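Long-range contacts in MMACHC-like protein (Caenorhabditis elegans, PDB 5UJC), which probably reduces cyanocobalamin to cob(II)alamin with a flavin cofactor and NADPH, and probably removes the alkyl group of methylcobalamin with glutathione: residues A[23-28]-A[56-61]; A[132-137]-A[187-192]; A[172-177]-A[216-221]; A[181-186]-A[238-243]. One frame throughout, in Å; residues are numbered along the deposited sequence.

Contact 1 (A[23-28]-A[56-61]); sequences EGFESH and LLILST
Glu-26 faces Leu-59 as a hydrogen-bonded pair of an antiparallel ladder, where strand 25-31 closes one side of the four-stranded sheet against strand 53-60. Their backbones trade two bonds, Glu-26 N to Leu-59 O and Leu-59 N to Glu-26 O, each 2.9 Å. His-28 and Leu-57 repeat the exchange, and Thr-61 N gives to Gly-24 O. From CB outward the glutamate stays close to the leucine. Glu-26 CB lies 3.7 Å from Leu-59 CD1. Next, Glu-26 CG is 3.9 Å from Thr-61 CG2, and Glu-26 CD rests 3.9 Å from Leu-59 CD1. Leu-59 CG stands between its own backbone N and carbonyl carbon (chi1 61°), alongside the extended glutamate, and Leu-59 CD1 lies 3.6 Å from Glu-26 OE1. Glu-26 OE1 accepts from His-28 NE2 at 2.8 Å, on the anti side and 32° out of the carboxylate plane, though within the imidazole plane. His-177 NE2 supplies a second bond to the same oxygen. With alanine at Glu-26, both imidazoles would probably lose their shared acceptor, and Leu-59 CD1 the cover given by CG and the carboxylate. On the other face of the ladder, Phe-25 CD1 meets Ile-58 CG2 at 4.1 Å.

Contact 2 (A[132-137]-A[187-192]); sequences ILMQTC and RSVLIF
Met-134 bends at chi2 (-63°) and then straightens, which carries SD and CE past Val-189 in the opposite sense to the valine's own branches; Ile-132 instead sets CG1 anti to its backbone N (chi1 -164°) and meets Val-189 at about a right angle. This is the start of helix 134-140, with Leu-133 at the N-cap, laid against strand 185-196 of the four-stranded antiparallel sheet. Val-189 is what all three helix-side residues press on. Val-189 CG2 touches Met-134 SD at 3.8 Å and Cys-137 SG at 4.0 Å, while Val-189 CG1 takes Ile-132 CD1 at 3.9 Å. The side chains meet through apolar atoms in a buried contact, and Leu-57 of strand 53-60 adds to it from the neighbouring strand. The cobalamin is bound by the same residues: Met-134 N and Ile-132 O both hydrogen-bond to it, so residues that pack on Val-189 also belong to the pocket. The strand is not regular here. Arg-187 and Ser-188 both face Ile-58 in a classic beta bulge, and Ser-188 turns its hydroxyl away to His-120. Against that bulge lies the methionine methyl, Met-134 CE 3.8 Å from Ser-188 CA.

Contact 3 (A[172-177]-A[216-221]); sequences IGLSLH and RTALEK
Ala-218 and Leu-219 are the two residues of helix 212-225 that touch the 172-177 segment. The helical turn that presents them is held by Glu-220 N to Arg-216 O at 3.0 Å and Lys-221 N to Thr-217 O at 2.9 Å. Ala-218 comes first, with Ala-218 CB directed at the strand and 4.4 Å from Leu-174 CD2, a loose touch. Leu-219 then does most of the work. Its CB does not aim straight at the strand, but CG stands anti to the carbonyl carbon (chi1 -69°) and the chain continues outward, so that CD2 ends close against the other backbone. Leu-219 CD2 is 3.6 Å from Leu-174 CB, 3.8 Å from Gly-173 CA and 3.9 Å from Ile-172 O. Farther on, Glu-220 and Lys-221 carry their polar ends elsewhere, to Trp-159 and Asp-228. Two residues beyond the segment, Asn-223 ND2 bonds to Leu-219 O and to Ile-172 O, tying the helix to the chain just before the strand. Strand 174-176 pairs with strand 145-147 in a two-stranded antiparallel sheet and borders the cobalamin, to which Ser-175 N bonds directly. Between the two segments themselves, then, the Leu-219 methyl packs on backbone and on Leu-174 CB: their hold rests on van der Waals fit, with Asn-223 adding hydrogen bonds beside it.

Contact 4 (A[181-186]-A[238-243]); sequences GGHFAF and TRRYST
His-183 is met by two residues of the 238-243 loop, one over a face and one at the edge. Over the face of the imidazole comes Arg-240: Arg-240 CB sits 3.7 Å from the His-183 ring centroid and only 7° off the normal, a CH-pi contact, and Arg-240 CG follows at 3.7 Å from His-183 NE2. Tyr-241 meets the ring differently. The imidazole edge points at the phenol face in an offset edge-to-face pair, centroids 5.5 Å apart and planes at 73°, while His-183 CA rests over the same phenol at 4.0 Å from the Tyr-241 centroid. Farther along the phenol, Tyr-241 CE1 closes to 3.3 Å from His-183 C. The histidine is presented by an inverse gamma turn of which it is the centre, with a weak bond from Phe-184 N to Gly-182 O. CG anti to the carbonyl carbon (chi1 -63°) then sets the ring beside Arg-240 and Tyr-241. This turn leads into strand 185-196; Phe-184, which ends it, and Ala-185, which follows, line the cobalamin pocket. One step outward, Asp-233 OD1 takes both His-183 NE2 and, as a salt bridge, Arg-240 NE, a shared acceptor consistent with the two side chains running alongside each other. A leucine in place of His-183 would probably cost Asp-233 one of these two donors and deprive Arg-240 CB of its flat seat. Beyond the loop, helix 243-250 begins with Ser-242 as N-cap, its OG bonded to Gln-245 N.

Contact 1 closes before the other three open, and contacts 2, 3 and 4 interleave along the chain. Strand 53-60 of contact 1 neighbours strand 185-196, which serves contacts 2 and 4, so three of the four meet in one antiparallel sheet; contact 3 uses the small two-stranded sheet and helix 212-225. Centres lie 11 Å apart for contacts 1 and 2, 14 Å for 3 and 4, and about 20 Å for 1 and 3. Side chains also join them directly: Leu-176 of contact 3 packs on Gly-181 and Gly-182 of contact 4, and Gln-135 NE2 of contact 2 bonds to Gly-173 O of contact 3. Contacts 2, 3 and 4 all hold residues of the cobalamin pocket, which is thus built from chain far apart in sequence.

Contact 1 (A[23-28]-A[56-61])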
loop_
_atom_site.group_PDB
_atom_site.type_symbol
_atom_site.label_atom_id
_atom_site.label_comp_id
_atom_site.label_asym_id
_atom_site.label_seq_id
_atom_site.Cartn_x
_atom_site.Cartn_y
_atom_site.Cartn_z
ATOM N N GLU A 23 -14.135 2.602 -4.764
ATOM C CA GLU A 23 -14.005 1.408 -3.892
ATOM C C GLU A 23 -12.666 1.386 -3.165
ATOM O O GLU A 23 -12.356 0.418 -2.454
ATOM C CB GLU A 23 -14.126 0.096 -4.723
ATOM C CG GLU A 23 -15.522 -0.214 -5.324
ATOM C CD GLU A 23 -16.634 -0.480 -4.272
ATOM O OE1 GLU A 23 -16.632 -1.553 -3.627
ATOM O OE2 GLU A 23 -17.570 0.349 -4.167
ATOM N N GLY A 24 -11.853 2.410 -3.364
ATOM C CA GLY A 24 -10.696 2.608 -2.549
ATOM C C GLY A 24 -9.368 2.184 -3.105
ATOM O O GLY A 24 -8.456 1.938 -2.335
ATOM N N PHE A 25 -9.200 2.261 -4.435
ATOM C CA PHE A 25 -7.886 2.001 -5.052
ATOM C C PHE A 25 -7.421 3.156 -5.903
ATOM O O PHE A 25 -8.242 3.845 -6.520
ATOM C CB PHE A 25 -7.967 0.744 -5.929
ATOM C CG PHE A 25 -8.304 -0.507 -5.165
ATOM C CD1 PHE A 25 -7.312 -1.207 -4.493
ATOM C CD2 PHE A 25 -9.621 -0.982 -5.102
ATOM C CE1 PHE A 25 -7.621 -2.363 -3.783
ATOM C CE2 PHE A 25 -9.924 -2.119 -4.397
ATOM C CZ PHE A 25 -8.928 -2.819 -3.741
ATOM N N GLU A 26 -6.098 3.315 -6.001
ATOM C CA GLU A 26 -5.464 4.235 -6.953
ATOM C C GLU A 26 -4.351 3.486 -7.650
ATOM O O GLU A 26 -3.705 2.644 -7.032
ATOM C CB GLU A 26 -4.761 5.392 -6.215
ATOM C CG GLU A 26 -5.605 6.382 -5.539
ATOM C CD GLU A 26 -4.775 7.592 -5.029
ATOM O OE1 GLU A 26 -3.461 7.569 -5.013
ATOM O OE2 GLU A 26 -5.396 8.567 -4.649
ATOM N N SER A 27 -4.038 3.882 -8.886
ATOM C CA SER A 27 -2.859 3.365 -9.565
ATOM C C SER A 27 -1.985 4.478 -10.076
ATOM O O SER A 27 -2.472 5.562 -10.449
ATOM C CB SER A 27 -3.220 2.383 -10.687
ATOM O OG SER A 27 -3.704 3.029 -11.818
ATOM N N HIS A 28 -0.671 4.195 -10.104
ATOM C CA HIS A 28 0.332 5.159 -10.516
ATOM C C HIS A 28 1.381 4.455 -11.389
ATOM O O HIS A 28 1.940 3.430 -10.994
ATOM C CB HIS A 28 1.026 5.752 -9.285
ATOM C CG HIS A 28 0.088 6.424 -8.344
ATOM N ND1 HIS A 28 -0.087 7.775 -8.323
ATOM C CD2 HIS A 28 -0.738 5.920 -7.399
ATOM C CE1 HIS A 28 -0.974 8.086 -7.391
ATOM N NE2 HIS A 28 -1.406 6.971 -6.843
ATOM N N LEU A 56 2.875 -0.551 -12.792
ATOM C CA LEU A 56 1.778 0.156 -12.115
ATOM C C LEU A 56 1.800 -0.166 -10.644
ATOM O O LEU A 56 1.733 -1.326 -10.255
ATOM C CB LEU A 56 0.407 -0.227 -12.686
ATOM C CG LEU A 56 0.085 0.281 -14.079
ATOM C CD1 LEU A 56 -1.232 -0.354 -14.536
ATOM C CD2 LEU A 56 -0.042 1.795 -14.082
ATOM N N LEU A 57 1.860 0.878 -9.839
ATOM C CA LEU A 57 1.712 0.772 -8.401
ATOM C C LEU A 57 0.239 0.947 -8.041
ATOM O O LEU A 57 -0.344 1.964 -8.358
ATOM C CB LEU A 57 2.551 1.865 -7.733
ATOM C CG LEU A 57 2.414 2.015 -6.221
ATOM C CD1 LEU A 57 2.901 0.767 -5.500
ATOM C CD2 LEU A 57 3.144 3.255 -5.737
ATOM N N ILE A 58 -0.291 -0.006 -7.277
ATOM C CA ILE A 58 -1.674 0.026 -6.804
ATOM C C ILE A 58 -1.642 0.259 -5.296
ATOM O O ILE A 58 -0.945 -0.463 -4.553
ATOM C CB ILE A 58 -2.413 -1.300 -7.095
ATOM C CG1 ILE A 58 -2.446 -1.573 -8.632
ATOM C CG2 ILE A 58 -3.799 -1.243 -6.510
ATOM C CD1 ILE A 58 -2.917 -2.963 -9.030
ATOM N N LEU A 59 -2.333 1.301 -4.852
ATOM C CA LEU A 59 -2.468 1.559 -3.424
ATOM C C LEU A 59 -3.918 1.600 -3.027
ATOM O O LEU A 59 -4.814 1.764 -3.892
ATOM C CB LEU A 59 -1.724 2.803 -3.017
ATOM C CG LEU A 59 -2.074 4.128 -3.589
ATOM C CD1 LEU A 59 -3.273 4.712 -2.859
ATOM C CD2 LEU A 59 -0.888 5.106 -3.479
ATOM N N SER A 60 -4.171 1.355 -1.753
ATOM C CA SER A 60 -5.521 1.460 -1.198
ATOM C C SER A 60 -5.682 2.729 -0.389
ATOM O O SER A 60 -4.761 3.163 0.300
ATOM C CB SER A 60 -5.830 0.235 -0.336
ATOM O OG SER A 60 -4.872 0.040 0.680
ATOM N N THR A 61 -6.883 3.266 -0.427
ATOM C CA THR A 61 -7.232 4.469 0.303
ATOM C C THR A 61 -8.274 4.058 1.368
ATOM O O THR A 61 -8.594 2.869 1.466
ATOM C CB THR A 61 -7.745 5.532 -0.666
ATOM O OG1 THR A 61 -9.049 5.176 -1.125
ATOM C CG2 THR A 61 -6.795 5.649 -1.873
HETATM O O HOH W 1 -9.309 5.859 -3.904
#

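Contact 2 (A[132-137]-A[187-192])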
loop_
_atom_site.group_PDB
_atom_site.type_symbol
_atom_site.label_atom_id
_atom_site.label_comp_id
_atom_site.label_asym_id
_atom_site.label_seq_id
_atom_site.Cartn_x
_atom_site.Cartn_y
_atom_site.Cartn_z
ATOM N N ILE A 132 9.640 -6.324 -3.485
ATOM C CA ILE A 132 9.640 -4.963 -3.996
ATOM C C ILE A 132 9.377 -3.989 -2.870
ATOM O O ILE A 132 8.596 -4.287 -1.944
ATOM C CB ILE A 132 8.653 -4.793 -5.164
ATOM C CG1 ILE A 132 8.959 -3.493 -5.939
ATOM C CG2 ILE A 132 7.209 -4.838 -4.683
ATOM C CD1 ILE A 132 8.289 -3.437 -7.279
ATOM N N LEU A 133 10.097 -2.863 -2.887
ATOM C CA LEU A 133 10.032 -1.890 -1.797
ATOM C C LEU A 133 9.023 -0.818 -2.143
ATOM O O LEU A 133 9.261 0.041 -3.000
ATOM C CB LEU A 133 11.427 -1.300 -1.524
ATOM C CG LEU A 133 12.436 -2.330 -1.003
ATOM C CD1 LEU A 133 13.760 -1.671 -0.795
ATOM C CD2 LEU A 133 11.944 -2.998 0.284
ATOM N N MET A 134 7.862 -0.914 -1.521
ATOM C CA MET A 134 6.705 -0.119 -1.930
ATOM C C MET A 134 6.837 1.373 -1.704
ATOM O O MET A 134 6.356 2.177 -2.508
ATOM C CB MET A 134 5.460 -0.620 -1.206
ATOM C CG MET A 134 5.013 -1.953 -1.645
ATOM S SD MET A 134 4.520 -1.955 -3.364
ATOM C CE MET A 134 3.870 -3.597 -3.520
ATOM N N GLN A 135 7.503 1.763 -0.621
ATOM C CA GLN A 135 7.679 3.200 -0.356
ATOM C C GLN A 135 8.588 3.837 -1.391
ATOM O O GLN A 135 8.373 4.975 -1.813
ATOM C CB GLN A 135 8.194 3.441 1.063
ATOM C CG GLN A 135 7.210 2.945 2.113
ATOM C CD GLN A 135 7.874 2.647 3.421
ATOM O OE1 GLN A 135 8.838 1.873 3.480
ATOM N NE2 GLN A 135 7.384 3.270 4.492
ATOM N N THR A 136 9.573 3.080 -1.857
ATOM C CA THR A 136 10.428 3.561 -2.947
ATOM C C THR A 136 9.616 3.682 -4.250
ATOM O O THR A 136 9.696 4.702 -4.932
ATOM C CB THR A 136 11.649 2.657 -3.127
ATOM O OG1 THR A 136 12.488 2.758 -1.963
ATOM C CG2 THR A 136 12.461 3.054 -4.338
ATOM N N CYS A 137 8.789 2.669 -4.557
ATOM C CA CYS A 137 7.903 2.779 -5.716
ATOM C C CYS A 137 7.021 4.026 -5.615
ATOM O O CYS A 137 6.828 4.731 -6.578
ATOM C CB CYS A 137 6.991 1.550 -5.871
ATOM S SG CYS A 137 7.842 0.030 -6.259
ATOM N N ARG A 187 -0.275 -1.666 -1.986
ATOM C CA ARG A 187 -0.820 -3.027 -2.100
ATOM C C ARG A 187 -0.051 -3.900 -3.084
ATOM O O ARG A 187 0.366 -5.008 -2.726
ATOM C CB ARG A 187 -2.330 -3.005 -2.438
ATOM C CG ARG A 187 -3.171 -2.384 -1.320
ATOM C CD ARG A 187 -3.105 -3.197 -0.037
ATOM N NE ARG A 187 -3.880 -2.608 1.050
ATOM C CZ ARG A 187 -3.806 -3.017 2.303
ATOM N NH1 ARG A 187 -3.122 -4.128 2.610
ATOM N NH2 ARG A 187 -4.436 -2.342 3.261
ATOM N N SER A 188 0.063 -3.472 -4.333
ATOM C CA SER A 188 0.642 -4.336 -5.358
ATOM C C SER A 188 1.344 -3.521 -6.421
ATOM O O SER A 188 1.031 -2.352 -6.641
ATOM C CB SER A 188 -0.437 -5.227 -6.042
ATOM O OG SER A 188 -1.145 -6.016 -5.110
ATOM N N VAL A 189 2.298 -4.152 -7.089
ATOM C CA VAL A 189 2.871 -3.617 -8.291
ATOM C C VAL A 189 2.693 -4.631 -9.411
ATOM O O VAL A 189 2.964 -5.819 -9.236
ATOM C CB VAL A 189 4.371 -3.293 -8.116
ATOM C CG1 VAL A 189 5.031 -3.043 -9.463
ATOM C CG2 VAL A 189 4.569 -2.089 -7.187
ATOM N N LEU A 190 2.188 -4.147 -10.533
ATOM C CA LEU A 190 2.076 -4.914 -11.770
ATOM C C LEU A 190 3.206 -4.522 -12.693
ATOM O O LEU A 190 3.455 -3.332 -12.893
ATOM C CB LEU A 190 0.752 -4.621 -12.454
ATOM C CG LEU A 190 -0.517 -4.760 -11.636
ATOM C CD1 LEU A 190 -1.717 -4.354 -12.462
ATOM C CD2 LEU A 190 -0.703 -6.134 -11.092
ATOM N N ILE A 191 3.925 -5.509 -13.203
ATOM C CA ILE A 191 5.030 -5.250 -14.121
ATOM C C ILE A 191 4.679 -5.884 -15.464
ATOM O O ILE A 191 4.254 -7.019 -15.510
ATOM C CB ILE A 191 6.345 -5.842 -13.582
ATOM C CG1 ILE A 191 6.634 -5.288 -12.171
ATOM C CG2 ILE A 191 7.515 -5.531 -14.540
ATOM C CD1 ILE A 191 7.866 -5.879 -11.493
ATOM N N PHE A 192 4.875 -5.123 -16.545
ATOM C CA PHE A 192 4.507 -5.546 -17.909
ATOM C C PHE A 192 5.763 -5.677 -18.769
ATOM O O PHE A 192 6.199 -4.707 -19.396
ATOM C CB PHE A 192 3.553 -4.540 -18.501
ATOM C CG PHE A 192 2.284 -4.383 -17.701
ATOM C CD1 PHE A 192 1.198 -5.200 -17.939
ATOM C CD2 PHE A 192 2.200 -3.453 -16.676
ATOM C CE1 PHE A 192 0.057 -5.091 -17.164
ATOM C CE2 PHE A 192 1.043 -3.349 -15.906
ATOM C CZ PHE A 192 -0.010 -4.170 -16.152
#

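Contact 3 (A[172-177]-A[216-221])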
loop_
_atom_site.group_PDB
_atom_site.type_symbol
_atom_site.label_atom_id
_atom_site.label_comp_id
_atom_site.label_asym_id
_atom_site.label_seq_id
_atom_site.Cartn_x
_atom_site.Cartn_y
_atom_site.Cartn_z
ATOM N N ILE A 172 12.040 2.509 10.732
ATOM C CA ILE A 172 11.810 2.619 9.292
ATOM C C ILE A 172 11.160 3.926 8.881
ATOM O O ILE A 172 10.586 4.653 9.701
ATOM C CB ILE A 172 11.008 1.421 8.714
ATOM C CG1 ILE A 172 9.627 1.284 9.394
ATOM C CG2 ILE A 172 11.812 0.125 8.872
ATOM C CD1 ILE A 172 8.655 0.415 8.623
ATOM N N GLY A 173 11.270 4.232 7.601
ATOM C CA GLY A 173 10.664 5.446 7.064
ATOM C C GLY A 173 9.168 5.340 6.864
ATOM O O GLY A 173 8.560 4.261 7.039
ATOM N N LEU A 174 8.603 6.453 6.408
ATOM C CA LEU A 174 7.164 6.651 6.308
ATOM C C LEU A 174 6.859 7.452 5.073
ATOM O O LEU A 174 7.466 8.505 4.836
ATOM C CB LEU A 174 6.636 7.409 7.523
ATOM C CG LEU A 174 5.147 7.787 7.514
ATOM C CD1 LEU A 174 4.269 6.538 7.597
ATOM C CD2 LEU A 174 4.849 8.726 8.672
ATOM N N SER A 175 5.885 6.975 4.291
ATOM C CA SER A 175 5.374 7.734 3.137
ATOM C C SER A 175 4.101 8.450 3.507
ATOM O O SER A 175 3.250 7.906 4.228
ATOM C CB SER A 175 5.088 6.804 1.959
ATOM O OG SER A 175 6.262 6.162 1.538
ATOM N N LEU A 176 3.933 9.663 2.964
ATOM C CA LEU A 176 2.717 10.431 3.168
ATOM C C LEU A 176 2.121 10.862 1.846
ATOM O O LEU A 176 2.795 11.431 0.980
ATOM C CB LEU A 176 2.978 11.658 4.078
ATOM C CG LEU A 176 3.357 11.328 5.534
ATOM C CD1 LEU A 176 3.839 12.565 6.263
ATOM C CD2 LEU A 176 2.200 10.671 6.286
ATOM N N HIS A 177 0.845 10.545 1.703
ATOM C CA HIS A 177 0.073 10.772 0.498
ATOM C C HIS A 177 -0.522 12.193 0.523
ATOM O O HIS A 177 -0.911 12.681 1.578
ATOM C CB HIS A 177 -1.027 9.712 0.470
ATOM C CG HIS A 177 -1.807 9.643 -0.805
ATOM N ND1 HIS A 177 -2.750 10.576 -1.163
ATOM C CD2 HIS A 177 -1.805 8.715 -1.787
ATOM C CE1 HIS A 177 -3.275 10.243 -2.332
ATOM N NE2 HIS A 177 -2.720 9.111 -2.726
ATOM N N ARG A 216 10.876 14.271 11.811
ATOM C CA ARG A 216 11.421 13.398 12.841
ATOM C C ARG A 216 10.331 12.980 13.854
ATOM O O ARG A 216 10.268 11.820 14.257
ATOM C CB ARG A 216 12.632 14.043 13.547
ATOM C CG ARG A 216 13.888 14.108 12.670
ATOM C CD ARG A 216 15.129 14.587 13.428
ATOM N NE ARG A 216 15.162 16.023 13.458
ATOM C CZ ARG A 216 15.755 16.813 12.540
ATOM N NH1 ARG A 216 15.643 18.115 12.649
ATOM N NH2 ARG A 216 16.460 16.297 11.510
ATOM N N THR A 217 9.435 13.900 14.185
ATOM C CA THR A 217 8.323 13.584 15.085
ATOM C C THR A 217 7.393 12.546 14.447
ATOM O O THR A 217 6.972 11.597 15.098
ATOM C CB THR A 217 7.538 14.835 15.463
ATOM O OG1 THR A 217 8.419 15.749 16.111
ATOM C CG2 THR A 217 6.390 14.505 16.409
ATOM N N ALA A 218 7.089 12.729 13.166
ATOM C CA ALA A 218 6.210 11.790 12.449
ATOM C C ALA A 218 6.826 10.389 12.442
ATOM O O ALA A 218 6.124 9.379 12.664
ATOM C CB ALA A 218 5.970 12.271 11.029
ATOM N N LEU A 219 8.138 10.316 12.192
ATOM C CA LEU A 219 8.797 9.039 12.142
ATOM C C LEU A 219 8.835 8.349 13.509
ATOM O O LEU A 219 8.693 7.111 13.590
ATOM C CB LEU A 219 10.205 9.166 11.549
ATOM C CG LEU A 219 10.257 9.498 10.052
ATOM C CD1 LEU A 219 11.650 9.828 9.587
ATOM C CD2 LEU A 219 9.693 8.381 9.257
ATOM N N GLU A 220 9.007 9.123 14.573
ATOM C CA GLU A 220 8.906 8.576 15.930
ATOM C C GLU A 220 7.484 8.085 16.240
ATOM O O GLU A 220 7.316 7.017 16.797
ATOM C CB GLU A 220 9.373 9.590 16.964
ATOM C CG GLU A 220 10.894 9.848 16.880
ATOM C CD GLU A 220 11.427 10.813 17.916
ATOM O OE1 GLU A 220 10.711 11.118 18.879
ATOM O OE2 GLU A 220 12.604 11.244 17.780
ATOM N N LYS A 221 6.476 8.862 15.869
ATOM C CA LYS A 221 5.082 8.455 16.118
ATOM C C LYS A 221 4.765 7.161 15.370
ATOM O O LYS A 221 4.059 6.290 15.869
ATOM C CB LYS A 221 4.105 9.555 15.703
ATOM C CG LYS A 221 4.005 10.733 16.684
ATOM C CD LYS A 221 3.310 10.353 18.009
ATOM C CE LYS A 221 1.978 9.597 17.818
ATOM N NZ LYS A 221 1.151 9.509 19.065
#

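Contact 4 (A[181-186]-A[238-243])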
loop_
_atom_site.group_PDB
_atom_site.type_symbol
_atom_site.label_atom_id
_atom_site.label_comp_id
_atom_site.label_asym_id
_atom_site.label_seq_id
_atom_site.Cartn_x
_atom_site.Cartn_y
_atom_site.Cartn_z
ATOM N N GLY A 181 -2.531 11.482 3.712
ATOM C CA GLY A 181 -1.510 11.423 4.769
ATOM C C GLY A 181 -1.031 9.990 4.890
ATOM O O GLY A 181 -0.545 9.420 3.923
ATOM N N GLY A 182 -1.199 9.407 6.076
ATOM C CA GLY A 182 -0.905 8.003 6.299
ATOM C C GLY A 182 -2.132 7.084 6.306
ATOM O O GLY A 182 -2.011 5.904 6.663
ATOM N N HIS A 183 -3.282 7.596 5.867
ATOM C CA HIS A 183 -4.522 6.832 5.820
ATOM C C HIS A 183 -4.642 6.129 4.456
ATOM O O HIS A 183 -5.583 6.347 3.681
ATOM C CB HIS A 183 -5.685 7.762 6.047
ATOM C CG HIS A 183 -5.686 8.401 7.390
ATOM N ND1 HIS A 183 -6.249 7.794 8.500
ATOM C CD2 HIS A 183 -5.243 9.612 7.802
ATOM C CE1 HIS A 183 -6.114 8.596 9.531
ATOM N NE2 HIS A 183 -5.513 9.706 9.133
ATOM N N PHE A 184 -3.645 5.313 4.165
ATOM C CA PHE A 184 -3.597 4.574 2.915
ATOM C C PHE A 184 -2.573 3.446 3.094
ATOM O O PHE A 184 -1.838 3.430 4.093
ATOM C CB PHE A 184 -3.164 5.496 1.735
ATOM C CG PHE A 184 -1.668 5.699 1.634
ATOM C CD1 PHE A 184 -0.997 6.589 2.473
ATOM C CD2 PHE A 184 -0.930 4.998 0.707
ATOM C CE1 PHE A 184 0.388 6.731 2.396
ATOM C CE2 PHE A 184 0.460 5.127 0.635
ATOM C CZ PHE A 184 1.114 6.006 1.476
ATOM N N ALA A 185 -2.502 2.532 2.121
ATOM C CA ALA A 185 -1.453 1.535 2.101
ATOM C C ALA A 185 -1.058 1.204 0.693
ATOM O O ALA A 185 -1.877 1.254 -0.216
ATOM C CB ALA A 185 -1.912 0.276 2.819
ATOM N N PHE A 186 0.199 0.810 0.517
ATOM C CA PHE A 186 0.621 0.238 -0.757
ATOM C C PHE A 186 0.145 -1.214 -0.819
ATOM O O PHE A 186 0.115 -1.889 0.183
ATOM C CB PHE A 186 2.126 0.318 -0.897
ATOM C CG PHE A 186 2.652 1.718 -0.856
ATOM C CD1 PHE A 186 2.442 2.578 -1.936
ATOM C CD2 PHE A 186 3.304 2.212 0.272
ATOM C CE1 PHE A 186 2.946 3.877 -1.902
ATOM C CE2 PHE A 186 3.823 3.503 0.285
ATOM C CZ PHE A 186 3.638 4.323 -0.775
ATOM N N THR A 238 -7.916 15.359 5.172
ATOM C CA THR A 238 -9.358 15.373 5.539
ATOM C C THR A 238 -10.062 14.066 5.243
ATOM O O THR A 238 -11.128 13.795 5.821
ATOM C CB THR A 238 -10.101 16.511 4.835
ATOM O OG1 THR A 238 -9.890 16.423 3.425
ATOM C CG2 THR A 238 -9.605 17.844 5.346
ATOM N N ARG A 239 -9.450 13.228 4.373
ATOM C CA ARG A 239 -9.989 11.910 4.071
ATOM C C ARG A 239 -9.149 10.861 4.806
ATOM O O ARG A 239 -7.941 10.748 4.586
ATOM C CB ARG A 239 -10.011 11.677 2.559
ATOM C CG ARG A 239 -10.897 12.682 1.811
ATOM C CD ARG A 239 -10.694 12.627 0.307
ATOM N NE ARG A 239 -11.264 11.418 -0.275
ATOM C CZ ARG A 239 -11.064 11.024 -1.529
ATOM N NH1 ARG A 239 -10.316 11.750 -2.346
ATOM N NH2 ARG A 239 -11.592 9.898 -1.954
ATOM N N ARG A 240 -9.790 10.165 5.751
ATOM C CA ARG A 240 -9.093 9.395 6.766
ATOM C C ARG A 240 -9.731 8.023 6.940
ATOM O O ARG A 240 -10.883 7.810 6.564
ATOM C CB ARG A 240 -9.152 10.160 8.106
ATOM C CG ARG A 240 -8.490 11.523 8.047
ATOM C CD ARG A 240 -8.779 12.387 9.257
ATOM N NE ARG A 240 -8.124 11.900 10.453
ATOM C CZ ARG A 240 -8.741 11.355 11.501
ATOM N NH1 ARG A 240 -10.069 11.174 11.520
ATOM N NH2 ARG A 240 -8.026 10.968 12.530
ATOM N N TYR A 241 -8.967 7.087 7.480
ATOM C CA TYR A 241 -9.519 5.819 7.934
ATOM C C TYR A 241 -10.637 6.084 8.963
ATOM O O TYR A 241 -10.514 6.976 9.803
ATOM C CB TYR A 241 -8.462 4.981 8.627
ATOM C CG TYR A 241 -7.409 4.252 7.755
ATOM C CD1 TYR A 241 -7.357 4.384 6.378
ATOM C CD2 TYR A 241 -6.493 3.413 8.356
ATOM C CE1 TYR A 241 -6.421 3.665 5.625
ATOM C CE2 TYR A 241 -5.582 2.669 7.618
ATOM C CZ TYR A 241 -5.552 2.795 6.257
ATOM O OH TYR A 241 -4.643 2.045 5.515
ATOM N N SER A 242 -11.666 5.240 8.953
ATOM C CA SER A 242 -12.672 5.260 9.995
ATOM C C SER A 242 -12.090 4.827 11.330
ATOM O O SER A 242 -11.019 4.220 11.405
ATOM C CB SER A 242 -13.811 4.336 9.624
ATOM O OG SER A 242 -13.401 2.978 9.703
ATOM N N THR A 243 -12.827 5.124 12.387
ATOM C CA THR A 243 -12.503 4.608 13.699
ATOM C C THR A 243 -12.389 3.082 13.695
ATOM O O THR A 243 -11.455 2.521 14.257
ATOM C CB THR A 243 -13.561 5.070 14.715
ATOM O OG1 THR A 243 -13.549 6.498 14.742
ATOM C CG2 THR A 243 -13.316 4.528 16.100
#